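Putative ferritin-like diiron-carboxylate protein TM1526 (Thermotoga maritima, PDB 1VJX) is of unknown function but, as a ferritin-like member of the rubrerythrin family, probably binds a carboxylate-bridged pair of metal ions and may act as an oxidoreductase. Local coordinates at residues 46-51 with 150-155; 63-68 with 132-137. All coordinates share one frame; numbering follows the deposited sequence.

Contact 1 (46-51 with 150-155)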
ATOM      1  N   LYS A  46       0.682  -3.864 -18.367  1.00 44.89           N
ATOM      2  CA  LYS A  46       2.036  -3.423 -18.048  1.00 44.99           C
ATOM      3  C   LYS A  46       2.017  -2.507 -16.813  1.00 44.68           C
ATOM      4  O   LYS A  46       2.889  -2.581 -15.962  1.00 42.60           O
ATOM      5  CB  LYS A  46       2.648  -2.740 -19.285  1.00 44.93           C
ATOM      6  CG  LYS A  46       4.060  -2.126 -19.160  1.00 45.31           C
ATOM      7  CD  LYS A  46       4.289  -1.108 -20.318  1.00 46.42           C
ATOM      8  CE  LYS A  46       5.786  -0.908 -20.688  1.00 47.23           C
ATOM      9  NZ  LYS A  46       5.985   0.028 -21.862  1.00 47.80           N
ATOM     10  N   THR A  47       0.997  -1.665 -16.729  1.00 45.28           N
ATOM     11  CA  THR A  47       0.889  -0.737 -15.619  1.00 46.34           C
ATOM     12  C   THR A  47       0.704  -1.514 -14.329  1.00 46.28           C
ATOM     13  O   THR A  47       1.470  -1.360 -13.390  1.00 46.73           O
ATOM     14  CB  THR A  47      -0.268   0.286 -15.863  1.00 46.11           C
ATOM     15  OG1 THR A  47       0.246   1.401 -16.602  1.00 47.69           O
ATOM     16  CG2 THR A  47      -0.739   0.929 -14.557  1.00 46.32           C
ATOM     17  N   PHE A  48      -0.311  -2.358 -14.297  1.00 46.78           N
ATOM     18  CA  PHE A  48      -0.617  -3.110 -13.104  1.00 47.29           C
ATOM     19  C   PHE A  48       0.598  -3.918 -12.661  1.00 47.30           C
ATOM     20  O   PHE A  48       0.810  -4.108 -11.490  1.00 46.97           O
ATOM     21  CB  PHE A  48      -1.813  -4.042 -13.343  1.00 47.47           C
ATOM     22  CG  PHE A  48      -3.129  -3.346 -13.358  1.00 47.98           C
ATOM     23  CD1 PHE A  48      -3.454  -2.413 -12.388  1.00 49.55           C
ATOM     24  CD2 PHE A  48      -4.056  -3.624 -14.334  1.00 49.35           C
ATOM     25  CE1 PHE A  48      -4.683  -1.757 -12.413  1.00 49.68           C
ATOM     26  CE2 PHE A  48      -5.285  -2.973 -14.349  1.00 49.25           C
ATOM     27  CZ  PHE A  48      -5.591  -2.044 -13.379  1.00 47.57           C
ATOM     28  N   LEU A  49       1.390  -4.401 -13.605  1.00 47.98           N
ATOM     29  CA  LEU A  49       2.555  -5.205 -13.246  1.00 48.73           C
ATOM     30  C   LEU A  49       3.664  -4.330 -12.657  1.00 49.24           C
ATOM     31  O   LEU A  49       4.367  -4.760 -11.743  1.00 49.51           O
ATOM     32  CB  LEU A  49       3.072  -6.017 -14.436  1.00 48.16           C
ATOM     33  CG  LEU A  49       2.217  -7.224 -14.808  1.00 48.93           C
ATOM     34  CD1 LEU A  49       2.606  -7.775 -16.203  1.00 49.32           C
ATOM     35  CD2 LEU A  49       2.299  -8.336 -13.749  1.00 48.46           C
ATOM     36  N   GLU A  50       3.824  -3.122 -13.198  1.00 49.36           N
ATOM     37  CA  GLU A  50       4.776  -2.165 -12.649  1.00 49.89           C
ATOM     38  C   GLU A  50       4.390  -1.846 -11.222  1.00 49.24           C
ATOM     39  O   GLU A  50       5.227  -1.897 -10.332  1.00 49.51           O
ATOM     40  CB  GLU A  50       4.844  -0.883 -13.484  1.00 48.98           C
ATOM     41  CG  GLU A  50       5.926  -0.948 -14.552  1.00 50.91           C
ATOM     42  CD  GLU A  50       5.630  -0.070 -15.778  1.00 51.99           C
ATOM     43  OE1 GLU A  50       4.917   0.965 -15.610  1.00 54.83           O
ATOM     44  OE2 GLU A  50       6.116  -0.412 -16.902  1.00 52.58           O
ATOM     45  N   LEU A  51       3.111  -1.527 -11.026  1.00 49.39           N
ATOM     46  CA  LEU A  51       2.574  -1.213  -9.712  1.00 49.14           C
ATOM     47  C   LEU A  51       2.863  -2.347  -8.742  1.00 48.99           C
ATOM     48  O   LEU A  51       3.270  -2.092  -7.627  1.00 49.30           O
ATOM     49  CB  LEU A  51       1.067  -0.889  -9.789  1.00 49.30           C
ATOM     50  CG  LEU A  51       0.671   0.385 -10.553  1.00 49.16           C
ATOM     51  CD1 LEU A  51      -0.825   0.645 -10.513  1.00 47.81           C
ATOM     52  CD2 LEU A  51       1.372   1.571  -9.983  1.00 51.89           C
ATOM     53  N   LEU A 150      -6.033   7.241 -10.859  1.00 46.48           N
ATOM     54  CA  LEU A 150      -7.051   8.243 -11.177  1.00 47.25           C
ATOM     55  C   LEU A 150      -6.997   8.661 -12.663  1.00 48.60           C
ATOM     56  O   LEU A 150      -8.036   8.964 -13.286  1.00 48.20           O
ATOM     57  CB  LEU A 150      -6.894   9.449 -10.246  1.00 47.24           C
ATOM     58  CG  LEU A 150      -7.189   9.164  -8.762  1.00 47.03           C
ATOM     59  CD1 LEU A 150      -6.626  10.260  -7.839  1.00 47.11           C
ATOM     60  CD2 LEU A 150      -8.721   8.997  -8.536  1.00 46.82           C
ATOM     61  N   GLU A 151      -5.783   8.665 -13.215  1.00 50.71           N
ATOM     62  CA  GLU A 151      -5.548   8.912 -14.641  1.00 52.40           C
ATOM     63  C   GLU A 151      -6.213   7.825 -15.513  1.00 53.29           C
ATOM     64  O   GLU A 151      -6.896   8.133 -16.467  1.00 53.12           O
ATOM     65  CB  GLU A 151      -4.029   9.008 -14.907  1.00 52.14           C
ATOM     66  CG  GLU A 151      -3.610   9.159 -16.367  1.00 52.45           C
ATOM     67  CD  GLU A 151      -2.129   9.513 -16.512  1.00 54.59           C
ATOM     68  OE1 GLU A 151      -1.277   8.594 -16.540  1.00 57.95           O
ATOM     69  OE2 GLU A 151      -1.807  10.725 -16.592  1.00 59.42           O
HETATM   70  N   MSE A 152      -6.011   6.563 -15.158  1.00 55.00           N
HETATM   71  CA  MSE A 152      -6.673   5.442 -15.816  1.00 57.43           C
HETATM   72  C   MSE A 152      -8.194   5.503 -15.664  1.00 55.47           C
HETATM   73  O   MSE A 152      -8.920   5.283 -16.631  1.00 54.78           O
HETATM   74  CB  MSE A 152      -6.138   4.112 -15.278  1.00 56.52           C
HETATM   75  CG  MSE A 152      -4.716   3.801 -15.689  1.00 58.83           C
HETATM   76 SE   MSE A 152      -3.997   2.232 -14.759  1.00 69.60          SE
HETATM   77  CE  MSE A 152      -4.888   0.776 -15.738  1.00 67.24           C
ATOM     78  N   LYS A 153      -8.683   5.808 -14.464  1.00 54.75           N
ATOM     79  CA  LYS A 153     -10.129   5.954 -14.272  1.00 54.42           C
ATOM     80  C   LYS A 153     -10.714   7.002 -15.213  1.00 55.03           C
ATOM     81  O   LYS A 153     -11.727   6.788 -15.891  1.00 54.85           O
ATOM     82  CB  LYS A 153     -10.458   6.350 -12.838  1.00 53.76           C
ATOM     83  CG  LYS A 153     -11.954   6.285 -12.526  1.00 53.25           C
ATOM     84  CD  LYS A 153     -12.277   6.787 -11.115  1.00 53.81           C
ATOM     85  CE  LYS A 153     -13.753   7.180 -10.958  1.00 52.97           C
ATOM     86  NZ  LYS A 153     -14.686   6.006 -11.029  1.00 54.37           N
ATOM     87  N   ARG A 154     -10.070   8.160 -15.217  1.00 56.05           N
ATOM     88  CA  ARG A 154     -10.552   9.328 -15.930  1.00 56.62           C
ATOM     89  C   ARG A 154     -10.530   9.085 -17.430  1.00 56.48           C
ATOM     90  O   ARG A 154     -11.438   9.498 -18.139  1.00 57.05           O
ATOM     91  CB  ARG A 154      -9.638  10.491 -15.580  1.00 56.69           C
ATOM     92  CG  ARG A 154     -10.166  11.885 -15.846  1.00 58.02           C
ATOM     93  CD  ARG A 154      -9.063  12.934 -15.821  1.00 59.34           C
ATOM     94  NE  ARG A 154      -8.026  12.612 -16.810  1.00 61.83           N
ATOM     95  CZ  ARG A 154      -7.990  13.079 -18.072  1.00 65.47           C
ATOM     96  NH1 ARG A 154      -8.919  13.934 -18.535  1.00 65.35           N
ATOM     97  NH2 ARG A 154      -7.004  12.690 -18.887  1.00 66.50           N
ATOM     98  N   GLU A 155      -9.488   8.409 -17.903  1.00 56.65           N
ATOM     99  CA  GLU A 155      -9.231   8.233 -19.324  1.00 57.12           C
ATOM    100  C   GLU A 155      -9.934   7.037 -19.952  1.00 57.38           C
ATOM    101  O   GLU A 155     -10.673   7.170 -20.933  1.00 57.39           O
ATOM    102  CB  GLU A 155      -7.738   8.082 -19.548  1.00 56.87           C
ATOM    103  CG  GLU A 155      -6.966   9.372 -19.335  1.00 58.05           C
ATOM    104  CD  GLU A 155      -5.466   9.198 -19.550  1.00 58.61           C
ATOM    105  OE1 GLU A 155      -4.966   8.015 -19.457  1.00 58.66           O
ATOM    106  OE2 GLU A 155      -4.804  10.248 -19.809  1.00 57.12           O
TER
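Thr47 meets Met152, a selenomethionine here, tip to tip: its methyl CG2 lies 3.5 Å from Met152 SE. CG2 stands anti to the backbone N of Thr47, which directs the methyl across the gap, while OG1 makes a weak hydrogen bond back to the carbonyl oxygen of Glu43, one turn earlier. The threonine thus offers carbon to the neighbouring helix and spends its hydroxyl on its own. Their CA atoms are also the nearest between the segments, Thr47 CA and Met152 CA being 9.8 Å apart. The next residue, Phe48, sets off to one side, but the far end of its ring comes back to the same partner. Met152 CE sits 3.7 Å from Phe48 CZ. The selenium takes part as well, in an oblique Met-aromatic contact: Met152 SE is 5.1 Å from the centroid of the Phe48 ring, 29° off the ring normal. Met152 reaches both neighbours because its chain runs out extended to SE and then bends at the last torsion (chi3 77°), swinging CE to the phenyl ring. The two segments belong to antiparallel helices, 43-68 and 129-156, of the four-helix bundle that defines the ferritin-like fold. Leu101 of helix 101-125 touches both Phe48 and Met152, and Tyr33 and Leu36 of helix 15-36 cover the phenylalanine further, so all four helices contribute to this buried patch. One turn beyond Thr47, Leu51 also points across the interface, but it packs on His145 and Leu149, earlier on helix 129-156, and not on Met152.

Contact 2 (63-68 with 132-137)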
ATOM      1  N   ARG A  63      10.027  -4.490   5.573  1.00 47.50           N
ATOM      2  CA  ARG A  63      10.458  -5.700   6.346  1.00 48.94           C
ATOM      3  C   ARG A  63      11.851  -5.433   6.945  1.00 49.58           C
ATOM      4  O   ARG A  63      12.085  -5.667   8.116  1.00 50.80           O
ATOM      5  CB  ARG A  63      10.546  -6.964   5.491  1.00 48.42           C
ATOM      6  CG  ARG A  63       9.221  -7.540   5.025  1.00 50.33           C
ATOM      7  CD  ARG A  63       9.300  -9.046   4.617  1.00 50.91           C
ATOM      8  NE  ARG A  63       9.871  -9.193   3.283  1.00 52.50           N
ATOM      9  CZ  ARG A  63       9.169  -9.124   2.147  1.00 54.18           C
ATOM     10  NH1 ARG A  63       7.856  -8.972   2.169  1.00 55.89           N
ATOM     11  NH2 ARG A  63       9.780  -9.239   0.974  1.00 53.32           N
ATOM     12  N   LYS A  64      12.770  -4.921   6.140  1.00 50.19           N
ATOM     13  CA  LYS A  64      14.111  -4.621   6.622  1.00 50.83           C
ATOM     14  C   LYS A  64      14.019  -3.653   7.800  1.00 49.91           C
ATOM     15  O   LYS A  64      14.765  -3.729   8.749  1.00 49.08           O
ATOM     16  CB  LYS A  64      14.920  -4.008   5.482  1.00 51.07           C
ATOM     17  CG  LYS A  64      16.410  -4.070   5.651  1.00 52.51           C
ATOM     18  CD  LYS A  64      17.109  -3.065   4.692  1.00 52.86           C
ATOM     19  CE  LYS A  64      18.630  -3.071   4.876  1.00 54.64           C
ATOM     20  NZ  LYS A  64      19.315  -3.177   3.544  1.00 56.29           N
HETATM   21  N   MSE A  65      13.070  -2.743   7.712  1.00 50.36           N
HETATM   22  CA  MSE A  65      12.940  -1.640   8.678  1.00 50.81           C
HETATM   23  C   MSE A  65      12.473  -2.181  10.016  1.00 49.92           C
HETATM   24  O   MSE A  65      13.059  -1.851  11.070  1.00 50.56           O
HETATM   25  CB  MSE A  65      11.967  -0.597   8.164  1.00 49.42           C
HETATM   26  CG  MSE A  65      11.846   0.564   9.070  1.00 52.05           C
HETATM   27 SE   MSE A  65      10.826   2.111   8.290  1.00 54.81          SE
HETATM   28  CE  MSE A  65      11.999   2.730   6.684  1.00 54.02           C
ATOM     29  N   SER A  66      11.460  -3.050   9.977  1.00 48.56           N
ATOM     30  CA  SER A  66      10.941  -3.603  11.220  1.00 48.09           C
ATOM     31  C   SER A  66      11.959  -4.502  11.945  1.00 47.85           C
ATOM     32  O   SER A  66      11.892  -4.691  13.159  1.00 47.85           O
ATOM     33  CB  SER A  66       9.623  -4.330  10.973  1.00 48.48           C
ATOM     34  OG  SER A  66       9.794  -5.685  10.685  1.00 45.23           O
ATOM     35  N   ASP A  67      12.874  -5.069  11.177  1.00 47.58           N
ATOM     36  CA  ASP A  67      13.996  -5.811  11.707  1.00 47.55           C
ATOM     37  C   ASP A  67      15.113  -4.934  12.285  1.00 47.89           C
ATOM     38  O   ASP A  67      15.684  -5.237  13.301  1.00 47.18           O
ATOM     39  CB  ASP A  67      14.601  -6.652  10.602  1.00 47.22           C
ATOM     40  CG  ASP A  67      15.536  -7.684  11.139  1.00 48.37           C
ATOM     41  OD1 ASP A  67      15.258  -8.171  12.288  1.00 47.85           O
ATOM     42  OD2 ASP A  67      16.551  -8.048  10.487  1.00 48.53           O
ATOM     43  N   GLN A  68      15.422  -3.831  11.619  1.00 49.19           N
ATOM     44  CA  GLN A  68      16.639  -3.077  11.942  1.00 49.05           C
ATOM     45  C   GLN A  68      16.398  -1.784  12.747  1.00 47.50           C
ATOM     46  O   GLN A  68      17.325  -1.281  13.355  1.00 45.72           O
ATOM     47  CB  GLN A  68      17.391  -2.791  10.630  1.00 49.96           C
ATOM     48  CG  GLN A  68      18.227  -4.033  10.135  1.00 52.12           C
ATOM     49  CD  GLN A  68      18.760  -3.830   8.701  1.00 52.33           C
ATOM     50  OE1 GLN A  68      18.504  -2.780   8.083  1.00 55.21           O
ATOM     51  NE2 GLN A  68      19.499  -4.831   8.179  1.00 53.84           N
ATOM     52  N   GLN A 132      12.261   7.961   8.730  1.00 48.72           N
ATOM     53  CA  GLN A 132      11.256   8.893   8.201  1.00 49.94           C
ATOM     54  C   GLN A 132      11.517   9.290   6.734  1.00 49.20           C
ATOM     55  O   GLN A 132      10.595   9.346   5.963  1.00 49.43           O
ATOM     56  CB  GLN A 132      11.193  10.174   9.027  1.00 50.19           C
ATOM     57  CG  GLN A 132      10.652   9.993  10.409  1.00 52.14           C
ATOM     58  CD  GLN A 132      10.505  11.314  11.148  1.00 52.65           C
ATOM     59  OE1 GLN A 132      11.473  12.083  11.258  1.00 52.14           O
ATOM     60  NE2 GLN A 132       9.281  11.584  11.650  1.00 55.83           N
ATOM     61  N   LYS A 133      12.755   9.556   6.347  1.00 49.01           N
ATOM     62  CA  LYS A 133      13.030   9.888   4.934  1.00 48.96           C
ATOM     63  C   LYS A 133      12.721   8.690   4.024  1.00 47.92           C
ATOM     64  O   LYS A 133      12.162   8.862   2.931  1.00 48.59           O
ATOM     65  CB  LYS A 133      14.465  10.443   4.734  1.00 49.11           C
ATOM     66  CG  LYS A 133      15.027  10.339   3.282  1.00 49.77           C
ATOM     67  CD  LYS A 133      15.834  11.579   2.857  1.00 50.55           C
ATOM     68  N   THR A 134      12.994   7.476   4.505  1.00 46.76           N
ATOM     69  CA  THR A 134      12.771   6.263   3.717  1.00 45.67           C
ATOM     70  C   THR A 134      11.275   6.067   3.460  1.00 44.74           C
ATOM     71  O   THR A 134      10.850   5.714   2.361  1.00 44.38           O
ATOM     72  CB  THR A 134      13.384   5.012   4.418  1.00 45.72           C
ATOM     73  OG1 THR A 134      14.831   5.081   4.484  1.00 45.70           O
ATOM     74  CG2 THR A 134      13.122   3.773   3.617  1.00 46.84           C
ATOM     75  N   VAL A 135      10.488   6.335   4.481  1.00 43.81           N
ATOM     76  CA  VAL A 135       9.044   6.198   4.397  1.00 44.39           C
ATOM     77  C   VAL A 135       8.390   7.312   3.592  1.00 44.57           C
ATOM     78  O   VAL A 135       7.400   7.057   2.934  1.00 46.21           O
ATOM     79  CB  VAL A 135       8.381   6.073   5.828  1.00 43.84           C
ATOM     80  CG1 VAL A 135       6.887   5.938   5.722  1.00 42.04           C
ATOM     81  CG2 VAL A 135       8.997   4.878   6.643  1.00 44.65           C
ATOM     82  N   LYS A 136       8.908   8.533   3.663  1.00 44.80           N
ATOM     83  CA  LYS A 136       8.436   9.618   2.788  1.00 45.47           C
ATOM     84  C   LYS A 136       8.621   9.321   1.282  1.00 45.04           C
ATOM     85  O   LYS A 136       7.774   9.667   0.480  1.00 44.43           O
ATOM     86  CB  LYS A 136       9.136  10.939   3.119  1.00 45.67           C
ATOM     87  CG  LYS A 136       8.637  12.081   2.234  1.00 47.14           C
ATOM     88  CD  LYS A 136       8.729  13.449   2.848  1.00 49.45           C
ATOM     89  CE  LYS A 136       7.785  14.483   2.111  1.00 48.56           C
ATOM     90  NZ  LYS A 136       8.450  15.128   0.965  1.00 52.31           N
ATOM     91  N   LYS A 137       9.754   8.725   0.922  1.00 44.99           N
ATOM     92  CA  LYS A 137       9.992   8.229  -0.426  1.00 46.06           C
ATOM     93  C   LYS A 137       8.889   7.270  -0.894  1.00 45.38           C
ATOM     94  O   LYS A 137       8.338   7.434  -1.992  1.00 43.96           O
ATOM     95  CB  LYS A 137      11.372   7.553  -0.501  1.00 46.85           C
ATOM     96  CG  LYS A 137      11.940   7.427  -1.925  1.00 47.99           C
ATOM     97  CD  LYS A 137      13.335   6.767  -1.913  1.00 49.63           C
ATOM     98  CE  LYS A 137      13.637   5.983  -3.216  1.00 51.73           C
ATOM     99  NZ  LYS A 137      13.714   6.867  -4.457  1.00 53.37           N
TER
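Met65, also a selenomethionine, carries the whole first side of this contact, setting its terminal methyl against both Thr134 and Val135. With chi1 at -177° the chain leaves the helix opposite its own N and heads for helix 129-156, and a bend at the last torsion turns CE onto Thr134. There the fit is tight: Met65 CE is 3.4 Å from Thr134 CG2, closer than usual for two carbons, and 3.5 Å from Thr134 CB. Val135 crosses the methionine at about a right angle, its CG2 lying 3.7 Å from both Met65 SE and Met65 CE. Leu126, from the loop before helix 129-156, touches Met65 and Val135 and adds to the apolar cluster, and Leu19 of helix 15-36 also packs on the methionine. The other flank is much looser. Thr134 stands at its border, with OG1 hydrogen-bonded to the carbonyl oxygen of Asp130, and beyond it the exposed lysines Lys64 and Lys137 make no contact between the segments. With methyl groups, a selenium and the Thr134 CB methine meeting across the gap, the two antiparallel helices are held here by shape and dispersion, without a directional polar bond between the segments.

In the fold
Contacts 1 and 2 join the same two antiparallel helices, 43-68 and 129-156, at opposite ends of the bundle. Their centres lie 26 Å apart, on opposite sides of the chain's centre, and their nearest atoms are about 12 Å apart. Each rests on one selenomethionine, but from different helices: Met152 of helix 129-156 in contact 1, Met65 of helix 43-68 in contact 2. At their closest ends the segments are 99 residues apart in contact 1 and 64 in contact 2, with helix 101-125 in both intervals. In ferritin-like diiron proteins the metal site generally lies inside the bundle; if that holds here, the site would lie between the two contacts, along the bundle.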